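Local coordinates for prolyl-tRNA synthetase (Giardia lamblia ATCC 50803, PDB 3IAL), which probably attaches L-proline to tRNA(Pro) at the expense of ATP, and here holds the prolyl-adenylate intermediate in its active site, at residues Leu209-Val212 / Cys213-Phe217; His242-Gly245 / Gln246-Ser250. All blocks are in the same frame, centred on the assembly; numbering follows the deposited sequence.

Interaction 1. Residues Leu209-Val212 / Cys213-Phe217. With PR8 (5'-O-[(R)-hydroxy{[(2S)-pyrrolidin-2-ylcarbonyl]oxy}phosphoryl]adenosine), chain H.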
# COMPACT_ATOMS: atom_id res chain seq x y z
N LEU B 209 23.65 -15.16 -6.09
CA LEU B 209 25.01 -14.86 -6.51
C LEU B 209 25.55 -13.59 -5.90
O LEU B 209 24.81 -12.65 -5.64
CB LEU B 209 25.08 -14.71 -8.02
CG LEU B 209 24.67 -15.89 -8.88
CD1 LEU B 209 24.55 -15.44 -10.33
CD2 LEU B 209 25.65 -17.05 -8.73
N ARG B 210 26.86 -13.56 -5.70
CA ARG B 210 27.59 -12.32 -5.57
C ARG B 210 27.81 -11.80 -7.00
O ARG B 210 28.54 -12.40 -7.79
CB ARG B 210 28.94 -12.55 -4.87
CG ARG B 210 29.81 -11.30 -4.72
CD ARG B 210 29.27 -10.35 -3.67
NE ARG B 210 29.40 -10.87 -2.31
CZ ARG B 210 30.51 -10.83 -1.57
NH1 ARG B 210 31.63 -10.28 -2.03
NH2 ARG B 210 30.50 -11.35 -0.35
N ARG B 211 27.15 -10.68 -7.34
CA ARG B 211 27.28 -10.09 -8.67
C ARG B 211 28.75 -9.75 -8.94
O ARG B 211 29.46 -9.28 -8.04
CB ARG B 211 26.39 -8.85 -8.79
CG ARG B 211 26.47 -8.09 -10.11
CD ARG B 211 25.84 -8.85 -11.26
NE ARG B 211 24.38 -8.90 -11.22
CZ ARG B 211 23.63 -9.96 -11.54
NH1 ARG B 211 24.19 -11.13 -11.88
NH2 ARG B 211 22.31 -9.89 -11.50
N VAL B 212 29.21 -10.01 -10.16
CA VAL B 212 30.58 -9.65 -10.55
C VAL B 212 30.90 -8.20 -10.19
O VAL B 212 30.06 -7.31 -10.33
CB VAL B 212 30.82 -9.87 -12.06
CG1 VAL B 212 30.81 -11.37 -12.38
CG2 VAL B 212 29.81 -9.10 -12.90
N CYS B 213 32.12 -7.97 -9.72
CA CYS B 213 32.48 -6.70 -9.09
C CYS B 213 32.48 -5.52 -10.07
O CYS B 213 32.24 -4.38 -9.66
CB CYS B 213 33.81 -6.81 -8.35
SG CYS B 213 35.22 -7.20 -9.38
N TRP B 214 32.69 -5.77 -11.36
CA TRP B 214 32.62 -4.71 -12.38
C TRP B 214 31.18 -4.34 -12.79
O TRP B 214 31.00 -3.45 -13.62
CB TRP B 214 33.43 -5.10 -13.63
CG TRP B 214 32.97 -6.36 -14.30
CD1 TRP B 214 31.98 -6.48 -15.23
CD2 TRP B 214 33.47 -7.68 -14.07
NE1 TRP B 214 31.83 -7.79 -15.60
CE2 TRP B 214 32.73 -8.56 -14.90
CE3 TRP B 214 34.47 -8.22 -13.25
CZ2 TRP B 214 32.97 -9.94 -14.93
CZ3 TRP B 214 34.70 -9.59 -13.28
CH2 TRP B 214 33.95 -10.44 -14.11
N ASP B 215 30.18 -5.01 -12.22
CA ASP B 215 28.76 -4.68 -12.48
C ASP B 215 27.95 -4.57 -11.17
O ASP B 215 26.75 -4.89 -11.13
CB ASP B 215 28.14 -5.74 -13.42
CG ASP B 215 26.87 -5.25 -14.11
OD1 ASP B 215 26.73 -4.04 -14.35
OD2 ASP B 215 26.01 -6.10 -14.41
N ARG B 216 28.60 -4.12 -10.11
CA ARG B 216 27.96 -3.80 -8.83
C ARG B 216 26.93 -2.68 -8.98
O ARG B 216 27.03 -1.85 -9.88
CB ARG B 216 29.00 -3.28 -7.84
CG ARG B 216 29.88 -4.31 -7.21
CD ARG B 216 30.97 -3.62 -6.41
NE ARG B 216 31.98 -3.02 -7.28
CZ ARG B 216 32.82 -2.05 -6.93
NH1 ARG B 216 32.80 -1.52 -5.71
NH2 ARG B 216 33.70 -1.60 -7.81
N PHE B 217 25.97 -2.65 -8.06
CA PHE B 217 25.07 -1.51 -7.91
C PHE B 217 25.93 -0.24 -7.78
O PHE B 217 26.92 -0.24 -7.04
CB PHE B 217 24.17 -1.68 -6.69
CG PHE B 217 23.18 -0.56 -6.49
CD1 PHE B 217 22.04 -0.48 -7.27
CD2 PHE B 217 23.38 0.40 -5.51
CE1 PHE B 217 21.13 0.55 -7.09
CE2 PHE B 217 22.46 1.44 -5.32
CZ PHE B 217 21.34 1.51 -6.11
C PR8 H . 18.57 -1.26 -6.00
N PR8 H . 18.26 0.59 -4.47
O PR8 H . 18.02 -0.51 -6.82
P PR8 H . 18.66 -3.04 -7.74
N1 PR8 H . 11.63 -2.97 -14.44
C2 PR8 H . 11.20 -3.76 -13.47
N3 PR8 H . 11.96 -4.06 -12.41
C4 PR8 H . 13.19 -3.57 -12.28
C5 PR8 H . 13.68 -2.74 -13.29
C6 PR8 H . 12.87 -2.44 -14.38
N6 PR8 H . 13.32 -1.64 -15.35
N7 PR8 H . 14.91 -2.39 -12.95
C8 PR8 H . 15.19 -2.96 -11.78
N9 PR8 H . 14.15 -3.70 -11.37
CA PR8 H . 18.76 -0.80 -4.56
CB PR8 H . 17.89 -1.64 -3.65
CD PR8 H . 17.36 0.65 -3.33
CG PR8 H . 16.70 -0.73 -3.31
C1' PR8 H . 14.11 -4.49 -10.10
O10 PR8 H . 19.05 -2.50 -6.26
O1P PR8 H . 19.40 -2.36 -8.83
C2' PR8 H . 15.08 -5.70 -10.12
O2' PR8 H . 14.46 -6.84 -9.51
O2P PR8 H . 19.00 -4.61 -7.71
C3' PR8 H . 16.20 -5.25 -9.22
O3' PR8 H . 16.88 -6.38 -8.67
C4' PR8 H . 15.35 -4.58 -8.16
O4' PR8 H . 14.56 -3.68 -8.97
C5' PR8 H . 16.24 -3.86 -7.18
O5' PR8 H . 17.06 -2.92 -7.86

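Interaction 2. Residues His242-Gly245 / Gln246-Ser250. With PR8 (5'-O-[(R)-hydroxy{[(2S)-pyrrolidin-2-ylcarbonyl]oxy}phosphoryl]adenosine), chain H.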
# COMPACT_ATOMS: atom_id res chain seq x y z
N HIS B 242 22.34 -5.20 -1.31
CA HIS B 242 23.63 -4.50 -1.40
C HIS B 242 24.22 -4.04 -0.07
O HIS B 242 23.51 -3.56 0.81
CB HIS B 242 23.46 -3.28 -2.30
CG HIS B 242 22.71 -3.59 -3.56
ND1 HIS B 242 23.30 -4.16 -4.66
CD2 HIS B 242 21.40 -3.44 -3.87
CE1 HIS B 242 22.40 -4.34 -5.60
NE2 HIS B 242 21.23 -3.91 -5.15
N ASN B 243 25.53 -4.20 0.04
CA ASN B 243 26.31 -3.63 1.14
C ASN B 243 26.99 -2.39 0.58
O ASN B 243 27.88 -2.50 -0.26
CB ASN B 243 27.33 -4.65 1.67
CG ASN B 243 27.98 -4.22 2.99
OD1 ASN B 243 28.14 -3.03 3.25
ND2 ASN B 243 28.34 -5.19 3.81
N LEU B 244 26.54 -1.22 1.02
CA LEU B 244 27.03 0.05 0.49
C LEU B 244 28.27 0.56 1.23
O LEU B 244 28.84 1.59 0.86
CB LEU B 244 25.91 1.08 0.54
CG LEU B 244 24.64 0.69 -0.23
CD1 LEU B 244 23.63 1.84 -0.16
CD2 LEU B 244 24.96 0.34 -1.68
N GLY B 245 28.68 -0.16 2.27
CA GLY B 245 29.83 0.22 3.07
C GLY B 245 29.61 1.54 3.78
O GLY B 245 28.51 1.82 4.28
N GLN B 246 30.65 2.36 3.80
CA GLN B 246 30.61 3.68 4.43
C GLN B 246 30.64 4.82 3.41
O GLN B 246 30.62 5.99 3.79
CB GLN B 246 31.77 3.81 5.41
CG GLN B 246 31.61 2.98 6.65
CD GLN B 246 32.90 2.83 7.44
OE1 GLN B 246 33.91 2.38 6.90
NE2 GLN B 246 32.86 3.18 8.73
N ARG B 247 30.65 4.48 2.12
CA ARG B 247 30.80 5.47 1.04
C ARG B 247 29.74 6.56 1.06
O ARG B 247 30.06 7.75 1.00
CB ARG B 247 30.80 4.77 -0.33
CG ARG B 247 32.13 4.12 -0.70
CD ARG B 247 31.98 3.03 -1.78
NE ARG B 247 31.52 3.56 -3.07
CZ ARG B 247 32.28 4.25 -3.93
NH1 ARG B 247 31.74 4.66 -5.07
NH2 ARG B 247 33.55 4.53 -3.67
N PHE B 248 28.48 6.14 1.12
CA PHE B 248 27.35 7.08 1.16
C PHE B 248 27.32 7.88 2.47
O PHE B 248 26.91 9.05 2.48
CB PHE B 248 26.02 6.34 0.97
CG PHE B 248 25.68 6.05 -0.47
CD1 PHE B 248 25.00 6.98 -1.24
CD2 PHE B 248 26.00 4.84 -1.04
CE1 PHE B 248 24.66 6.72 -2.55
CE2 PHE B 248 25.68 4.57 -2.35
CZ PHE B 248 25.00 5.50 -3.11
N SER B 249 27.74 7.26 3.57
CA SER B 249 27.79 7.94 4.87
C SER B 249 28.77 9.10 4.87
O SER B 249 28.53 10.14 5.49
CB SER B 249 28.17 6.95 5.98
OG SER B 249 27.25 5.88 6.06
N SER B 250 29.90 8.91 4.19
CA SER B 250 30.87 10.00 4.02
C SER B 250 30.31 11.08 3.10
O SER B 250 30.41 12.26 3.39
CB SER B 250 32.18 9.47 3.44
OG SER B 250 33.12 10.52 3.34
C PR8 H . 18.57 -1.26 -6.00
N PR8 H . 18.26 0.59 -4.47
O PR8 H . 18.02 -0.51 -6.82
P PR8 H . 18.66 -3.04 -7.74
N1 PR8 H . 11.63 -2.97 -14.44
C2 PR8 H . 11.20 -3.76 -13.47
N3 PR8 H . 11.96 -4.06 -12.41
C4 PR8 H . 13.19 -3.57 -12.28
C5 PR8 H . 13.68 -2.74 -13.29
C6 PR8 H . 12.87 -2.44 -14.38
N6 PR8 H . 13.32 -1.64 -15.35
N7 PR8 H . 14.91 -2.39 -12.95
C8 PR8 H . 15.19 -2.96 -11.78
N9 PR8 H . 14.15 -3.70 -11.37
CA PR8 H . 18.76 -0.80 -4.56
CB PR8 H . 17.89 -1.64 -3.65
CD PR8 H . 17.36 0.65 -3.33
CG PR8 H . 16.70 -0.73 -3.31
C1' PR8 H . 14.11 -4.49 -10.10
O10 PR8 H . 19.05 -2.50 -6.26
O1P PR8 H . 19.40 -2.36 -8.83
C2' PR8 H . 15.08 -5.70 -10.12
O2' PR8 H . 14.46 -6.84 -9.51
O2P PR8 H . 19.00 -4.61 -7.71
C3' PR8 H . 16.20 -5.25 -9.22
O3' PR8 H . 16.88 -6.38 -8.67
C4' PR8 H . 15.35 -4.58 -8.16
O4' PR8 H . 14.56 -3.68 -8.97
C5' PR8 H . 16.24 -3.86 -7.18
O5' PR8 H . 17.06 -2.92 -7.86
O HOH W 1 27.46 3.92 3.00

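Interaction 1. Residues Leu209-Val212 / Cys213-Phe217
Val212 lies over one face of the Trp214 indole, and this is the dense part of the turn. Its CB sits 3.6 Å from the centroid of the six-membered ring and 13° off the ring normal, a CH-pi contact. The two methyls divide the ring system between them: CG1 rests on CZ2 and CH2 at the benzo end, CG2 on CE2 and NE1 nearer the pyrrole. With a chi1 of 60°, Trp214 holds CG between its own backbone N and carbonyl carbon, which folds the indole back over the valine two residues earlier. NE1 at the ring's edge then donates to Asp475. The backbone reverses here: Asp215 N gives a hydrogen bond of 3.0 Å to Val212 O, approaching from above the carbonyl plane, 47° out of it.

This tight turn follows the end of strand 207-211 in the class II synthetase core, where the strand pairs with 222-229 on one flank and with 485-489 on the other. Arg211, the last strand residue, lays its CG 3.4 Å from Asp215 O, and its chain then bends at chi2 and chi3. The guanidinium is held from beyond the turn, by Gln237, Asp227 and the carbonyl of Arg487. Asp215 runs alongside, but its OD2 is 4.5 Å from Arg211 NE and well out of the guanidinium plane, so any attraction is probably one of charge alone.

The solvent side is looser. Arg216, exposed, reaches back so that NE binds Cys213 O at 2.8 Å, with the oxygen at the guanidinium edge and NE on a carbonyl lone pair. Past it the chain turns inward to the buried Phe217, whose CE1 comes within 3.3 Å of the prolyl carbonyl oxygen O of the adenylate, and whose ring face meets the adenylate CA.

Interaction 2. Residues His242-Gly245 / Gln246-Ser250
Both Leu244 and Phe248 set CG anti to their own carbonyl carbon (chi1 -58° and -82°), and these two torsions bring leucine and phenyl together where strand 235-245 gives way to helix 247-251. Leu244 CD1 comes 3.9 Å from Phe248 CD2 and only slightly farther from CE2, meeting the ring obliquely, while Leu244 CB also approaches CD2. The phenyl is held further by edge-to-face contacts with His94 and Tyr128.

Between the two side chains the backbone makes a type II' beta turn from Leu244 to Arg247. Gly245 takes a positive phi there, a conformation that favours glycine. Ahead of the bend, Asn243 closes an Asx turn: its OD1 accepts from Gly245 N at 3.1 Å, with the donor slightly tilted from the amide carbonyl plane. The ND2 of the same side chain donates to the hydroxyl of Tyr222. A water ties the turn to the first turn of the helix, donating to Gly245 O at 2.7 Å and accepting a weak hydrogen bond from Ser249 N. Gln246 O in turn accepts from Ser250 N, four residues on. Arg247 sends its guanidinium to Asp93, with which it forms a salt bridge, and to the carbonyl of Gly219.

Farther back on the strand, His242 turns the edge of its ring to the adenylate. Its NE2 donates to O10, the oxygen joining the prolyl carbonyl to phosphorus, at 2.8 Å, though the N-H is well bent at 134°. A second, weak bond of 3.5 Å runs from NE2 to the phosphate oxygen O2P, which lies in the ring plane at its edge. ND1 is bonded to Ser223 OG, and with both nitrogens engaged, the rotation of the imidazole is probably fixed.

In the fold
From the N terminus, interaction 1 comes first: it closes the tight turn after strand 207-211, and the chain then returns along strand 222-229. Strand 235-245 follows, and interaction 2 closes the turn from its end into helix 247-251. The contacts stand in series, neither nesting nor crossing, with centres about 15 Å apart. They meet at the bound prolyl-adenylate, where Phe217 CB lies 3.3 Å from His242 ND1 and the phenyl also packs on Leu244. Ser223, on the strand between them, binds both the backbone N of Phe217 and His242, while strand 222-229 pairs with 207-211 and 235-245, joining both turns to the class II core.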